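Local coordinates for uncharacterized protein (Bacteroides fragilis, PDB 3NNG) that is of unknown function but carries a calcium-bound F5/8 type C (discoidin-like) beta-sandwich domain, of a family whose members often bind carbohydrates, at residues A[80-84]-A[149-153]; A[26-31]-A[51-55]. The protein carries 1 engineered substitution. All blocks are in the same frame, centred on the assembly; numbering follows the deposited sequence.

Contact 1. Residues A[80-84]-A[149-153]. With CA (calcium ion), chain C.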
ATOM      1  N   THR A  80      -2.261   7.196  -1.896  1.00 18.63           N
ATOM      2  CA  THR A  80      -2.396   8.653  -1.865  1.00 17.53           C
ATOM      3  C   THR A  80      -1.171   9.272  -1.195  1.00 14.14           C
ATOM      4  O   THR A  80      -0.247   8.557  -0.797  1.00 16.18           O
ATOM      5  CB  THR A  80      -3.639   9.081  -1.054  1.00 17.05           C
ATOM      6  OG1 THR A  80      -3.504   8.622   0.298  1.00 19.97           O
ATOM      7  CG2 THR A  80      -4.929   8.480  -1.667  1.00 17.75           C
ATOM      8  N   LYS A  81      -1.150  10.597  -1.081  1.00 10.53           N
ATOM      9  CA  LYS A  81      -0.205  11.235  -0.174  1.00 15.67           C
ATOM     10  C   LYS A  81      -0.356  10.632   1.225  1.00 16.25           C
ATOM     11  O   LYS A  81      -1.383  10.028   1.544  1.00 19.67           O
ATOM     12  CB  LYS A  81      -0.500  12.735  -0.082  1.00 14.85           C
ATOM     13  CG  LYS A  81      -1.911  13.034   0.450  1.00 11.41           C
ATOM     14  CD  LYS A  81      -2.036  14.518   0.795  1.00 22.05           C
ATOM     15  CE  LYS A  81      -3.430  14.843   1.311  1.00 26.92           C
ATOM     16  NZ  LYS A  81      -3.563  16.276   1.666  1.00 26.59           N
ATOM     17  N   GLN A  82       0.663  10.789   2.061  1.00 18.82           N
ATOM     18  CA  GLN A  82       0.470  10.670   3.503  1.00 16.16           C
ATOM     19  C   GLN A  82       0.113  12.066   3.993  1.00 17.48           C
ATOM     20  O   GLN A  82       0.491  13.066   3.368  1.00 12.53           O
ATOM     21  CB  GLN A  82       1.737  10.165   4.213  1.00 15.67           C
ATOM     22  CG  GLN A  82       3.026  10.914   3.878  1.00 17.98           C
ATOM     23  CD  GLN A  82       3.134  12.264   4.585  1.00 25.70           C
ATOM     24  OE1 GLN A  82       2.717  12.413   5.734  1.00 22.96           O
ATOM     25  NE2 GLN A  82       3.710  13.251   3.896  1.00 15.96           N
ATOM     26  N   SER A  83      -0.601  12.149   5.107  1.00 14.42           N
ATOM     27  CA  SER A  83      -1.083  13.448   5.577  1.00 20.57           C
ATOM     28  C   SER A  83      -0.585  13.775   6.977  1.00 23.99           C
ATOM     29  O   SER A  83      -1.233  14.515   7.703  1.00 28.98           O
ATOM     30  CB  SER A  83      -2.613  13.498   5.545  1.00 26.39           C
ATOM     31  OG  SER A  83      -3.163  12.426   6.306  1.00 34.80           O
ATOM     32  N   ALA A  84       0.559  13.217   7.352  1.00 32.66           N
ATOM     33  CA  ALA A  84       1.130  13.450   8.676  1.00 27.30           C
ATOM     34  C   ALA A  84       2.068  14.644   8.647  1.00 28.56           C
ATOM     35  O   ALA A  84       2.062  15.482   9.558  1.00 27.05           O
ATOM     36  CB  ALA A  84       1.884  12.206   9.149  1.00 24.29           C
ATOM     37  N   THR A 149       8.278   7.947   5.415  1.00 20.10           N
ATOM     38  CA  THR A 149       7.219   7.957   4.418  1.00 15.75           C
ATOM     39  C   THR A 149       5.961   7.262   4.960  1.00 20.05           C
ATOM     40  O   THR A 149       5.915   6.842   6.125  1.00 16.47           O
ATOM     41  CB  THR A 149       7.709   7.324   3.061  1.00 21.85           C
ATOM     42  OG1 THR A 149       6.771   7.596   2.010  1.00 19.48           O
ATOM     43  CG2 THR A 149       7.908   5.809   3.182  1.00 16.68           C
ATOM     44  N   GLY A 150       4.946   7.142   4.111  1.00 19.89           N
ATOM     45  CA  GLY A 150       3.707   6.484   4.482  1.00 22.11           C
ATOM     46  C   GLY A 150       2.653   6.790   3.438  1.00 20.90           C
ATOM     47  O   GLY A 150       2.984   7.245   2.349  1.00 19.88           O
ATOM     48  N   PHE A 151       1.389   6.549   3.767  1.00 14.66           N
ATOM     49  CA  PHE A 151       0.298   6.920   2.871  1.00 12.13           C
ATOM     50  C   PHE A 151      -1.033   6.886   3.600  1.00 19.41           C
ATOM     51  O   PHE A 151      -1.198   6.139   4.560  1.00 16.79           O
ATOM     52  CB  PHE A 151       0.271   6.062   1.596  1.00 10.54           C
ATOM     53  CG  PHE A 151       0.495   4.582   1.834  1.00 16.87           C
ATOM     54  CD1 PHE A 151       1.638   3.956   1.355  1.00 17.41           C
ATOM     55  CD2 PHE A 151      -0.454   3.814   2.503  1.00  6.91           C
ATOM     56  CE1 PHE A 151       1.847   2.594   1.560  1.00 19.80           C
ATOM     57  CE2 PHE A 151      -0.262   2.463   2.712  1.00  8.58           C
ATOM     58  CZ  PHE A 151       0.902   1.840   2.246  1.00 14.83           C
ATOM     59  N   ALA A 152      -1.968   7.723   3.159  1.00 15.09           N
ATOM     60  CA  ALA A 152      -3.197   7.930   3.910  1.00 16.91           C
ATOM     61  C   ALA A 152      -4.229   6.911   3.507  1.00 16.51           C
ATOM     62  O   ALA A 152      -5.042   6.495   4.314  1.00 11.79           O
ATOM     63  CB  ALA A 152      -3.722   9.329   3.707  1.00 17.98           C
ATOM     64  N   GLU A 153      -4.177   6.492   2.253  1.00 15.66           N
ATOM     65  CA  GLU A 153      -5.133   5.532   1.741  1.00 13.06           C
ATOM     66  C   GLU A 153      -4.471   4.648   0.712  1.00 16.37           C
ATOM     67  O   GLU A 153      -3.900   5.144  -0.251  1.00 13.43           O
ATOM     68  CB  GLU A 153      -6.312   6.271   1.101  1.00 18.20           C
ATOM     69  CG  GLU A 153      -7.294   6.786   2.135  1.00 27.56           C
ATOM     70  CD  GLU A 153      -7.935   5.637   2.900  1.00 28.84           C
ATOM     71  OE1 GLU A 153      -8.507   4.741   2.249  1.00 32.36           O
ATOM     72  OE2 GLU A 153      -7.861   5.622   4.138  1.00 23.42           O
TER
HETATM   73 CA    CA C 402      -6.686   7.049   6.037  1.00 22.95          CA
HETATM   74  O   HOH W   1       2.473   8.968   0.138  1.00 13.68           O
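Lys81 O takes the backbone N-H of Ala152 at 2.9 Å, and the hydroxyl of Thr80 donates to the same oxygen, OG1 to O, at 2.8 Å. Two donors therefore grip one carbonyl where the chain leaves its strand. With chi1 at 61°, OG1 of Thr80 sits between its own backbone N and carbonyl carbon, and there it also receives a weak bond from Glu153 N (3.0 Å). A second weak bond runs from Thr80 N to Glu153 O. The calcium ion lies just beyond: Ala152 O coordinates it at 2.5 Å and Glu153 OE2 at 2.6 Å, Leu41, Asp44, Glu46 and Thr49 also contribute ligands, and OE1 of Glu153 makes a salt bridge to Arg19. Further along, a water donates to both Thr80 O and Gly150 O, linking the two backbones. Packing is modest. CG2 of Thr80 lies alongside CB of Glu153, and CB of Gln82 rests on the backbone of Gly150, 3.6 Å from its carbonyl carbon. The contact thus ties the loop following strand 71-79 to strand 148-159, whose Phe151 side chain packs on Ile140 of strand 124-144.

Contact 2. Residues A[26-31]-A[51-55]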
ATOM      1  N   CYS A  26       2.513  -3.388   9.670  1.00 16.98           N
ATOM      2  CA  CYS A  26       3.589  -2.620   9.050  1.00 17.26           C
ATOM      3  C   CYS A  26       4.897  -2.827   9.787  1.00 23.55           C
ATOM      4  O   CYS A  26       4.932  -3.411  10.863  1.00 18.11           O
ATOM      5  CB  CYS A  26       3.286  -1.134   9.074  1.00  9.38           C
ATOM      6  SG  CYS A  26       3.107  -0.492  10.762  1.00 22.17           S
ATOM      7  N   SER A  27       5.967  -2.312   9.201  1.00 24.01           N
ATOM      8  CA  SER A  27       7.302  -2.454   9.748  1.00 20.10           C
ATOM      9  C   SER A  27       7.436  -1.765  11.105  1.00 19.86           C
ATOM     10  O   SER A  27       7.964  -2.338  12.053  1.00 22.81           O
ATOM     11  CB  SER A  27       8.294  -1.856   8.766  1.00 15.41           C
ATOM     12  OG  SER A  27       7.905  -0.537   8.444  1.00 13.47           O
ATOM     13  N   ASN A  28       6.933  -0.540  11.186  1.00 16.94           N
ATOM     14  CA  ASN A  28       7.064   0.301  12.373  1.00 21.44           C
ATOM     15  C   ASN A  28       5.934   1.308  12.344  1.00 19.70           C
ATOM     16  O   ASN A  28       5.400   1.611  11.273  1.00 21.51           O
ATOM     17  CB  ASN A  28       8.403   1.070  12.365  1.00 20.50           C
ATOM     18  CG  ASN A  28       9.598   0.182  12.645  1.00 24.14           C
ATOM     19  OD1 ASN A  28      10.458  -0.024  11.776  1.00 24.37           O
ATOM     20  ND2 ASN A  28       9.658  -0.364  13.861  1.00 27.56           N
ATOM     21  N   VAL A  29       5.559   1.826  13.510  1.00 19.76           N
ATOM     22  CA  VAL A  29       4.590   2.920  13.564  1.00 21.34           C
ATOM     23  C   VAL A  29       5.325   4.154  14.047  1.00 15.57           C
ATOM     24  O   VAL A  29       5.991   4.114  15.078  1.00 24.03           O
ATOM     25  CB  VAL A  29       3.411   2.617  14.511  1.00 29.03           C
ATOM     26  CG1 VAL A  29       2.511   3.841  14.642  1.00 23.22           C
ATOM     27  CG2 VAL A  29       2.604   1.412  14.005  1.00 30.47           C
ATOM     28  N   TYR A  30       5.227   5.251  13.309  1.00 14.29           N
ATOM     29  CA  TYR A  30       5.956   6.448  13.703  1.00 23.68           C
ATOM     30  C   TYR A  30       5.649   6.826  15.164  1.00 31.57           C
ATOM     31  O   TYR A  30       4.499   6.795  15.589  1.00 35.45           O
ATOM     32  CB  TYR A  30       5.652   7.613  12.769  1.00 24.56           C
ATOM     33  CG  TYR A  30       6.475   8.844  13.098  1.00 27.45           C
ATOM     34  CD1 TYR A  30       7.826   8.909  12.773  1.00 30.85           C
ATOM     35  CD2 TYR A  30       5.907   9.927  13.748  1.00 25.36           C
ATOM     36  CE1 TYR A  30       8.579  10.025  13.078  1.00 34.05           C
ATOM     37  CE2 TYR A  30       6.651  11.044  14.059  1.00 26.27           C
ATOM     38  CZ  TYR A  30       7.987  11.088  13.721  1.00 36.87           C
ATOM     39  OH  TYR A  30       8.731  12.205  14.028  1.00 41.31           O
ATOM     40  N   ALA A  31       6.683   7.164  15.930  1.00 29.00           N
ATOM     41  CA  ALA A  31       6.500   7.634  17.304  1.00 28.30           C
ATOM     42  C   ALA A  31       5.823   6.563  18.153  1.00 27.54           C
ATOM     43  O   ALA A  31       5.275   6.856  19.226  1.00 25.36           O
ATOM     44  CB  ALA A  31       5.670   8.932  17.324  1.00 23.62           C
ATOM     45  N   TRP A  51      -1.079   6.132   7.654  1.00 13.63           N
ATOM     46  CA  TRP A  51       0.042   5.327   8.103  1.00 16.89           C
ATOM     47  C   TRP A  51       1.313   6.142   7.861  1.00 21.20           C
ATOM     48  O   TRP A  51       1.465   6.779   6.823  1.00 19.21           O
ATOM     49  CB  TRP A  51       0.109   4.000   7.333  1.00 10.35           C
ATOM     50  CG  TRP A  51       1.353   3.228   7.631  1.00 13.19           C
ATOM     51  CD1 TRP A  51       1.741   2.749   8.849  1.00 14.67           C
ATOM     52  CD2 TRP A  51       2.390   2.852   6.702  1.00 15.32           C
ATOM     53  NE1 TRP A  51       2.940   2.084   8.737  1.00 20.22           N
ATOM     54  CE2 TRP A  51       3.362   2.137   7.441  1.00 21.57           C
ATOM     55  CE3 TRP A  51       2.577   3.042   5.329  1.00 19.22           C
ATOM     56  CZ2 TRP A  51       4.522   1.623   6.840  1.00 17.42           C
ATOM     57  CZ3 TRP A  51       3.729   2.528   4.738  1.00 17.14           C
ATOM     58  CH2 TRP A  51       4.683   1.827   5.494  1.00 16.68           C
ATOM     59  N   PHE A  52       2.220   6.143   8.823  1.00 19.62           N
ATOM     60  CA  PHE A  52       3.455   6.896   8.663  1.00 19.08           C
ATOM     61  C   PHE A  52       4.532   6.178   9.440  1.00 20.50           C
ATOM     62  O   PHE A  52       4.267   5.642  10.511  1.00 21.43           O
ATOM     63  CB  PHE A  52       3.295   8.342   9.147  1.00 13.75           C
ATOM     64  CG  PHE A  52       4.411   9.255   8.704  1.00 22.50           C
ATOM     65  CD1 PHE A  52       4.465   9.722   7.389  1.00 16.66           C
ATOM     66  CD2 PHE A  52       5.403   9.649   9.596  1.00 15.28           C
ATOM     67  CE1 PHE A  52       5.508  10.572   6.967  1.00 19.58           C
ATOM     68  CE2 PHE A  52       6.447  10.510   9.190  1.00 20.71           C
ATOM     69  CZ  PHE A  52       6.502  10.963   7.871  1.00 17.53           C
ATOM     70  N   THR A  53       5.743   6.155   8.906  1.00 18.43           N
ATOM     71  CA  THR A  53       6.790   5.367   9.531  1.00 21.63           C
ATOM     72  C   THR A  53       8.187   5.857   9.165  1.00 25.82           C
ATOM     73  O   THR A  53       8.350   6.805   8.392  1.00 20.61           O
ATOM     74  CB  THR A  53       6.659   3.906   9.075  1.00 21.13           C
ATOM     75  OG1 THR A  53       7.596   3.078   9.770  1.00 23.61           O
ATOM     76  CG2 THR A  53       6.898   3.819   7.579  1.00 23.03           C
ATOM     77  N   TRP A  54       9.187   5.201   9.739  1.00 20.87           N
ATOM     78  CA  TRP A  54      10.578   5.390   9.357  1.00 23.04           C
ATOM     79  C   TRP A  54      10.826   4.740   8.003  1.00 22.94           C
ATOM     80  O   TRP A  54      10.300   3.653   7.729  1.00 18.57           O
ATOM     81  CB  TRP A  54      11.492   4.723  10.387  1.00 20.55           C
ATOM     82  CG  TRP A  54      11.634   5.495  11.649  1.00 25.95           C
ATOM     83  CD1 TRP A  54      12.543   6.481  11.901  1.00 29.11           C
ATOM     84  CD2 TRP A  54      10.859   5.347  12.841  1.00 20.13           C
ATOM     85  NE1 TRP A  54      12.375   6.965  13.168  1.00 25.72           N
ATOM     86  CE2 TRP A  54      11.350   6.283  13.778  1.00 27.27           C
ATOM     87  CE3 TRP A  54       9.792   4.520  13.213  1.00 23.75           C
ATOM     88  CZ2 TRP A  54      10.818   6.420  15.061  1.00 20.50           C
ATOM     89  CZ3 TRP A  54       9.261   4.651  14.487  1.00 23.57           C
ATOM     90  CH2 TRP A  54       9.770   5.601  15.393  1.00 22.42           C
ATOM     91  N   GLY A  55      11.635   5.400   7.173  1.00 17.39           N
ATOM     92  CA  GLY A  55      12.052   4.869   5.883  1.00 18.52           C
ATOM     93  C   GLY A  55      13.121   3.804   6.052  1.00 20.37           C
ATOM     94  O   GLY A  55      13.552   3.550   7.167  1.00 18.94           O
TER
HETATM   95  O   HOH W   2       9.798   1.259   9.139  1.00 18.93           O
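An aromatic cluster of Tyr30, Phe52 and Trp54 joins the loop after strand 23-26 to strand 51-54 of the F5/8 type C beta-sandwich. Phe52 turns its edge to one face of Tyr30 in a T-shaped pair, planes at 77° and centroids 5.4 Å apart, with CE2 offset toward the rim of the tyrosine ring. The two side chains lie side by side and point the same way; in each, CG is turned opposite its backbone N (chi1 -176° for Tyr30, -166° for Phe52). On the backbone, Tyr30 N donates to Phe52 O at 3.0 Å, fixing the loop against the strand. Trp54 meets Tyr30 obliquely, with CZ3 of its six-membered ring close to Val29 O and CH2 close to Ala31 N, while CB of Asn28 comes at the indole edge. Helix 34-37 adds Tyr37, edge-to-face with Tyr30. At the other end of the loop, a water donates to Trp54 O and also hydrogen-bonds Ser27 OG and Thr53 OG1, in directions the model leaves unsettled; Ser27 OG is hydrogen-bonded to Trp63 N. Cys26 approaches Trp51 obliquely with both its side-chain atoms: SG is 4.3 Å from the centroid of the five-membered ring, and CB lies 3.3 Å from NE1.

Overall arrangement
Strands 51-54 and 148-159 are antiparallel neighbours in one sheet, and each contact fastens a different loop to one of them. Contact 1 is buried and mostly polar: backbone groups, a threonine hydroxyl and a water join its segments over 291 Å², and the calcium ion is held by 149-153 alone of the two. Contact 2 is partly buried, lies farther from the chain centre and covers 455 Å², largely through aromatic rings. The centres of contacts 1 and 2 are about 11 Å apart, and the two touch directly. Thr53 N and Thr149 O, 2.9 Å apart, probably form a hydrogen bond, as do Phe151 N and Trp51 O, while Gln82 OE1 packs against Phe52 CE1. Trp51 and Phe151 also bring their rings together.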